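DUF211 domain-containing protein (Archaeoglobus fulgidus DSM 4304, PDB 3BPD) is of unknown function but binds magnesium ions and forms a heptamer in the crystal. Local coordinates at residues Leu11-Pro16 with Ile51-Leu56; Lys4-Leu9 with Asp80-Gly85. The protein carries 1 engineered substitution. All coordinates share one frame; numbering follows the deposited sequence.

Contact 1 of 2, residues Leu11-Pro16 with Ile51-Leu56; sequences LDVLKP and IKITIL. With MG (magnesium ion), chain Y.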
loop_
_atom_site.group_PDB
_atom_site.type_symbol
_atom_site.label_atom_id
_atom_site.label_comp_id
_atom_site.label_asym_id
_atom_site.label_seq_id
_atom_site.Cartn_x
_atom_site.Cartn_y
_atom_site.Cartn_z
ATOM N N LEU F 11 -7.907 -18.719 -12.402
ATOM C CA LEU F 11 -8.015 -19.342 -13.701
ATOM C C LEU F 11 -8.210 -18.372 -14.855
ATOM O O LEU F 11 -9.040 -17.474 -14.794
ATOM C CB LEU F 11 -9.164 -20.347 -13.677
ATOM C CG LEU F 11 -9.064 -21.368 -12.543
ATOM C CD1 LEU F 11 -10.132 -22.423 -12.710
ATOM C CD2 LEU F 11 -7.683 -22.007 -12.548
ATOM N N ASP F 12 -7.417 -18.542 -15.903
ATOM C CA ASP F 12 -7.562 -17.714 -17.086
ATOM C C ASP F 12 -8.549 -18.474 -17.956
ATOM O O ASP F 12 -8.244 -19.569 -18.436
ATOM C CB ASP F 12 -6.243 -17.585 -17.835
ATOM C CG ASP F 12 -6.423 -16.964 -19.197
ATOM O OD1 ASP F 12 -5.477 -17.034 -20.007
ATOM O OD2 ASP F 12 -7.516 -16.403 -19.459
ATOM N N VAL F 13 -9.726 -17.899 -18.164
ATOM C CA VAL F 13 -10.748 -18.562 -18.955
ATOM C C VAL F 13 -11.267 -17.786 -20.162
ATOM O O VAL F 13 -11.478 -16.575 -20.099
ATOM C CB VAL F 13 -11.947 -18.945 -18.058
ATOM C CG1 VAL F 13 -13.103 -19.443 -18.898
ATOM C CG2 VAL F 13 -11.524 -20.018 -17.070
ATOM N N LEU F 14 -11.449 -18.503 -21.270
ATOM C CA LEU F 14 -11.997 -17.929 -22.493
ATOM C C LEU F 14 -13.382 -18.560 -22.624
ATOM O O LEU F 14 -13.554 -19.746 -22.348
ATOM C CB LEU F 14 -11.146 -18.294 -23.709
ATOM C CG LEU F 14 -11.745 -17.879 -25.061
ATOM C CD1 LEU F 14 -11.501 -16.390 -25.303
ATOM C CD2 LEU F 14 -11.125 -18.704 -26.174
ATOM N N LYS F 15 -14.369 -17.779 -23.042
ATOM C CA LYS F 15 -15.727 -18.303 -23.163
ATOM C C LYS F 15 -16.588 -17.503 -24.129
ATOM O O LYS F 15 -16.334 -16.331 -24.377
ATOM C CB LYS F 15 -16.413 -18.266 -21.799
ATOM C CG LYS F 15 -16.837 -16.853 -21.386
ATOM C CD LYS F 15 -17.636 -16.863 -20.098
ATOM C CE LYS F 15 -18.410 -15.572 -19.915
ATOM N NZ LYS F 15 -19.454 -15.387 -20.960
ATOM N N PRO F 16 -17.630 -18.128 -24.688
ATOM C CA PRO F 16 -18.459 -17.346 -25.603
ATOM C C PRO F 16 -19.211 -16.354 -24.713
ATOM O O PRO F 16 -19.182 -16.484 -23.490
ATOM C CB PRO F 16 -19.361 -18.397 -26.230
ATOM C CG PRO F 16 -19.565 -19.362 -25.098
ATOM C CD PRO F 16 -18.185 -19.478 -24.478
ATOM N N ILE F 51 -11.741 -13.872 -19.303
ATOM C CA ILE F 51 -12.022 -13.511 -17.923
ATOM C C ILE F 51 -11.064 -14.188 -16.941
ATOM O O ILE F 51 -10.577 -15.291 -17.201
ATOM C CB ILE F 51 -13.487 -13.894 -17.555
ATOM C CG1 ILE F 51 -13.681 -15.413 -17.668
ATOM C CG2 ILE F 51 -14.463 -13.195 -18.492
ATOM C CD1 ILE F 51 -15.095 -15.892 -17.327
ATOM N N LYS F 52 -10.789 -13.517 -15.821
ATOM C CA LYS F 52 -9.925 -14.063 -14.768
ATOM C C LYS F 52 -10.826 -14.512 -13.602
ATOM O O LYS F 52 -11.576 -13.705 -13.050
ATOM C CB LYS F 52 -8.936 -12.997 -14.270
ATOM C CG LYS F 52 -7.480 -13.374 -14.448
ATOM C CD LYS F 52 -7.067 -13.301 -15.915
ATOM C CE LYS F 52 -5.618 -13.702 -16.126
ATOM N NZ LYS F 52 -5.129 -13.192 -17.439
ATOM N N ILE F 53 -10.761 -15.792 -13.239
ATOM C CA ILE F 53 -11.578 -16.323 -12.146
ATOM C C ILE F 53 -10.745 -16.636 -10.903
ATOM O O ILE F 53 -9.767 -17.377 -10.969
ATOM C CB ILE F 53 -12.313 -17.624 -12.551
ATOM C CG1 ILE F 53 -13.292 -17.356 -13.707
ATOM C CG2 ILE F 53 -13.069 -18.180 -11.354
ATOM C CD1 ILE F 53 -13.980 -18.620 -14.271
ATOM N N THR F 54 -11.134 -16.056 -9.774
ATOM C CA THR F 54 -10.439 -16.289 -8.522
ATOM C C THR F 54 -11.422 -17.014 -7.612
ATOM O O THR F 54 -12.504 -16.499 -7.313
ATOM C CB THR F 54 -10.012 -14.960 -7.847
ATOM O OG1 THR F 54 -9.134 -14.247 -8.714
ATOM C CG2 THR F 54 -9.288 -15.222 -6.530
ATOM N N ILE F 55 -11.041 -18.217 -7.193
ATOM C CA ILE F 55 -11.861 -19.038 -6.317
ATOM C C ILE F 55 -11.171 -19.260 -4.982
ATOM O O ILE F 55 -10.022 -19.709 -4.922
ATOM C CB ILE F 55 -12.135 -20.405 -6.936
ATOM C CG1 ILE F 55 -12.698 -20.229 -8.335
ATOM C CG2 ILE F 55 -13.132 -21.168 -6.091
ATOM C CD1 ILE F 55 -12.927 -21.525 -9.040
ATOM N N LEU F 56 -11.891 -18.932 -3.914
ATOM C CA LEU F 56 -11.393 -19.091 -2.557
ATOM C C LEU F 56 -12.212 -20.177 -1.858
ATOM O O LEU F 56 -13.397 -20.345 -2.139
ATOM C CB LEU F 56 -11.528 -17.769 -1.789
ATOM C CG LEU F 56 -10.986 -17.797 -0.356
ATOM C CD1 LEU F 56 -9.504 -18.135 -0.419
ATOM C CD2 LEU F 56 -11.219 -16.475 0.357
HETATM MG MG MG Y . -3.350 -17.562 -19.610
#
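Leu11 faces Ile53, and Val13 faces Ile51, as antiparallel hydrogen-bonded pairs, with the non-hydrogen-bonded pair Asp12-Lys52 between them. Each hydrogen-bonded pair closes two backbone bonds: Ile53 N reaches Leu11 O at 2.9 Å and Val13 N reaches Ile51 O at 2.9 Å, their return bonds being similar. The short strand axes run at 139°, a marked twist, and beyond Val13 the pairing continues to the start of strand 48-57, where the backbone of Lys15 bonds to Glu49. Residues alternate between the sheet's two faces. Leu11, Val13, Ile51 and Ile53 share one, where Val13 CG2 meets Ile53 CD1 at 4.0 Å and Val13 CB lies 4.0 Å from Ile51 CG1; Ile69 of helix 62-71 covers Leu11, Val13 and Ile53. The chain order, beta-alpha-beta-beta-alpha-beta with strands arranged 2-3-1-4, is that of a ferredoxin-like fold, and these are its two central strands. Branched aliphatic residues suit the helix-covered face. On the other face Asp12, its CG anti to the backbone N (chi1 169°), gives OD1 to a magnesium ion at 2.2 Å, which Ser78 also binds; Lys52 NZ stays 4.5 Å from Asp12 OD2, too far for a salt bridge. Lys15 lays its CD across Ile51 CD1 at 3.9 Å, roughly at right angles, while NZ donates to Pro16 O and Pro19 O and forms a salt bridge with Glu49 OE1. A methionine in its place would probably leave Glu49 without its countercharge and the Pro16 and Pro19 carbonyls without this donor.

Contact 2 of 2, residues Lys4-Leu9 with Asp80-Gly85; sequences KGLRRL and DEVVAG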
loop_
_atom_site.group_PDB
_atom_site.type_symbol
_atom_site.label_atom_id
_atom_site.label_comp_id
_atom_site.label_asym_id
_atom_site.label_seq_id
_atom_site.Cartn_x
_atom_site.Cartn_y
_atom_site.Cartn_z
ATOM N N LYS F 4 -6.991 -27.532 4.599
ATOM C CA LYS F 4 -6.030 -28.329 3.862
ATOM C C LYS F 4 -6.386 -28.361 2.374
ATOM O O LYS F 4 -7.403 -27.815 1.983
ATOM C CB LYS F 4 -5.959 -29.747 4.435
ATOM C CG LYS F 4 -7.099 -30.652 4.036
ATOM C CD LYS F 4 -7.129 -31.887 4.874
ATOM C CE LYS F 4 -8.498 -32.491 4.781
ATOM N NZ LYS F 4 -8.677 -33.571 5.786
ATOM N N GLY F 5 -5.505 -28.912 1.544
ATOM C CA GLY F 5 -5.781 -28.987 0.119
ATOM C C GLY F 5 -5.653 -27.704 -0.680
ATOM O O GLY F 5 -4.912 -26.784 -0.320
ATOM N N LEU F 6 -6.361 -27.664 -1.803
ATOM C CA LEU F 6 -6.352 -26.495 -2.656
ATOM C C LEU F 6 -7.121 -25.437 -1.899
ATOM O O LEU F 6 -8.166 -25.722 -1.320
ATOM C CB LEU F 6 -7.044 -26.781 -3.984
ATOM C CG LEU F 6 -6.422 -27.817 -4.911
ATOM C CD1 LEU F 6 -7.207 -27.800 -6.222
ATOM C CD2 LEU F 6 -4.939 -27.519 -5.149
ATOM N N ARG F 7 -6.616 -24.213 -1.906
ATOM C CA ARG F 7 -7.278 -23.153 -1.180
ATOM C C ARG F 7 -7.682 -21.987 -2.065
ATOM O O ARG F 7 -8.685 -21.314 -1.801
ATOM C CB ARG F 7 -6.368 -22.712 -0.034
ATOM C CG ARG F 7 -6.218 -23.809 1.037
ATOM C CD ARG F 7 -7.304 -23.715 2.108
ATOM N NE ARG F 7 -6.842 -22.898 3.229
ATOM C CZ ARG F 7 -7.594 -22.017 3.883
ATOM N NH1 ARG F 7 -8.858 -21.831 3.528
ATOM N NH2 ARG F 7 -7.077 -21.314 4.888
ATOM N N ARG F 8 -6.921 -21.760 -3.130
ATOM C CA ARG F 8 -7.223 -20.671 -4.048
ATOM C C ARG F 8 -6.687 -20.923 -5.467
ATOM O O ARG F 8 -5.582 -21.437 -5.661
ATOM C CB ARG F 8 -6.661 -19.353 -3.495
ATOM C CG ARG F 8 -7.270 -18.105 -4.125
ATOM C CD ARG F 8 -6.685 -16.842 -3.522
ATOM N NE ARG F 8 -5.288 -16.670 -3.901
ATOM C CZ ARG F 8 -4.456 -15.808 -3.328
ATOM N NH1 ARG F 8 -4.879 -15.030 -2.344
ATOM N NH2 ARG F 8 -3.195 -15.739 -3.728
ATOM N N LEU F 9 -7.490 -20.561 -6.458
ATOM C CA LEU F 9 -7.113 -20.738 -7.853
ATOM C C LEU F 9 -7.407 -19.468 -8.657
ATOM O O LEU F 9 -8.418 -18.794 -8.443
ATOM C CB LEU F 9 -7.895 -21.908 -8.477
ATOM C CG LEU F 9 -7.676 -23.307 -7.907
ATOM C CD1 LEU F 9 -8.768 -24.267 -8.361
ATOM C CD2 LEU F 9 -6.313 -23.790 -8.349
ATOM N N ASP F 80 -3.331 -19.625 -13.499
ATOM C CA ASP F 80 -2.305 -18.629 -13.207
ATOM C C ASP F 80 -1.795 -18.591 -11.774
ATOM O O ASP F 80 -0.705 -18.083 -11.516
ATOM C CB ASP F 80 -2.773 -17.237 -13.647
ATOM C CG ASP F 80 -3.150 -17.190 -15.123
ATOM O OD1 ASP F 80 -2.611 -17.982 -15.918
ATOM O OD2 ASP F 80 -3.983 -16.348 -15.494
ATOM N N GLU F 81 -2.577 -19.117 -10.843
ATOM C CA GLU F 81 -2.144 -19.170 -9.457
ATOM C C GLU F 81 -2.845 -20.285 -8.723
ATOM O O GLU F 81 -4.014 -20.567 -8.980
ATOM C CB GLU F 81 -2.412 -17.863 -8.719
ATOM C CG GLU F 81 -1.350 -17.597 -7.658
ATOM C CD GLU F 81 -1.780 -16.628 -6.572
ATOM O OE1 GLU F 81 -0.891 -15.983 -5.976
ATOM O OE2 GLU F 81 -2.994 -16.524 -6.293
ATOM N N VAL F 82 -2.118 -20.927 -7.817
ATOM C CA VAL F 82 -2.669 -22.008 -7.013
ATOM C C VAL F 82 -2.153 -21.844 -5.599
ATOM O O VAL F 82 -0.999 -21.496 -5.396
ATOM C CB VAL F 82 -2.202 -23.392 -7.488
ATOM C CG1 VAL F 82 -3.077 -24.460 -6.857
ATOM C CG2 VAL F 82 -2.242 -23.483 -8.994
ATOM N N VAL F 83 -3.009 -22.085 -4.619
ATOM C CA VAL F 83 -2.597 -22.007 -3.227
ATOM C C VAL F 83 -3.076 -23.280 -2.537
ATOM O O VAL F 83 -4.220 -23.691 -2.704
ATOM C CB VAL F 83 -3.188 -20.777 -2.540
ATOM C CG1 VAL F 83 -2.636 -20.663 -1.142
ATOM C CG2 VAL F 83 -2.851 -19.534 -3.340
ATOM N N ALA F 84 -2.193 -23.922 -1.787
ATOM C CA ALA F 84 -2.552 -25.156 -1.093
ATOM C C ALA F 84 -1.922 -25.220 0.288
ATOM O O ALA F 84 -0.792 -24.770 0.481
ATOM C CB ALA F 84 -2.118 -26.362 -1.919
ATOM N N GLY F 85 -2.650 -25.781 1.249
ATOM C CA GLY F 85 -2.120 -25.880 2.600
ATOM C C GLY F 85 -3.038 -25.295 3.651
ATOM O O GLY F 85 -4.199 -25.031 3.380
#
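Val83 O is gripped by two consecutive amides, Arg7 N at 2.6 Å and, more weakly, Arg8 N at 3.3 Å. Two residues facing one make a classic beta bulge, which shifts the register between the Leu6-Ala84 and Arg8-Val83 pairs in this antiparallel pairing of strands 6-16 and 75-85. Val83 N answers to Arg8 O, and Gly85 N to Gly5 O at 2.9 Å. Gly85 has backbone angles at which a CB would jam against the preceding carbonyl, so glycine suits it; Gly5 also has positive phi. On the face of Leu6, Leu9 and Val82, Val82 CG1 lies 3.6 Å from Leu9 CD2 and 4.0 Å from Leu6 CD2, Leu9 and Val82 lying side by side and pointing the same way, with Tyr62 of helix 62-71 against both leucines. On the other face Arg8 bends at chi3 (69°) and forms a salt bridge through NH2, which meets Glu81 OE2 on its syn side at 2.7 Å. The guanidinium and carboxylate planes are only 10° apart, yet the bonded atoms are offset from them, and the NE contact to the same oxygen is weak. Arg8 CB also rests on Val83 CG2. Glu90 is a second carboxylate for Arg8 NH2, and Asn38 of the third subunit holds Glu81 OE1. Arg7, with a weak NE bond to Gly85 O, has its strongest partner in Lys86 O, through NH2, while NH1 donates to Gly57 O. Arg8, set between two carboxylates, is therefore likely to stabilise both as charged groups, one of them at a subunit interface.

In the fold
Contacts 1 and 2 both use strand 6-16, pairing opposite halves of it with its two neighbours in the sheet, 48-57 and 75-85; along the chain contact 1 is nested inside the loop that contact 2 closes. Both are largely buried, but contact 1 lies nearer the centre of the chain, and its regular pairing combines an aliphatic face under a helix with a magnesium-binding face. Contact 2 is farther out, at a strand outermost within its own chain, where a strand of the third subunit pairs antiparallel with it and carries the sheet across the interface; its register is bulged, and arginine-glutamate chemistry complements its aliphatic face. The two meet directly where Ile55 N probably bonds to Leu9 O.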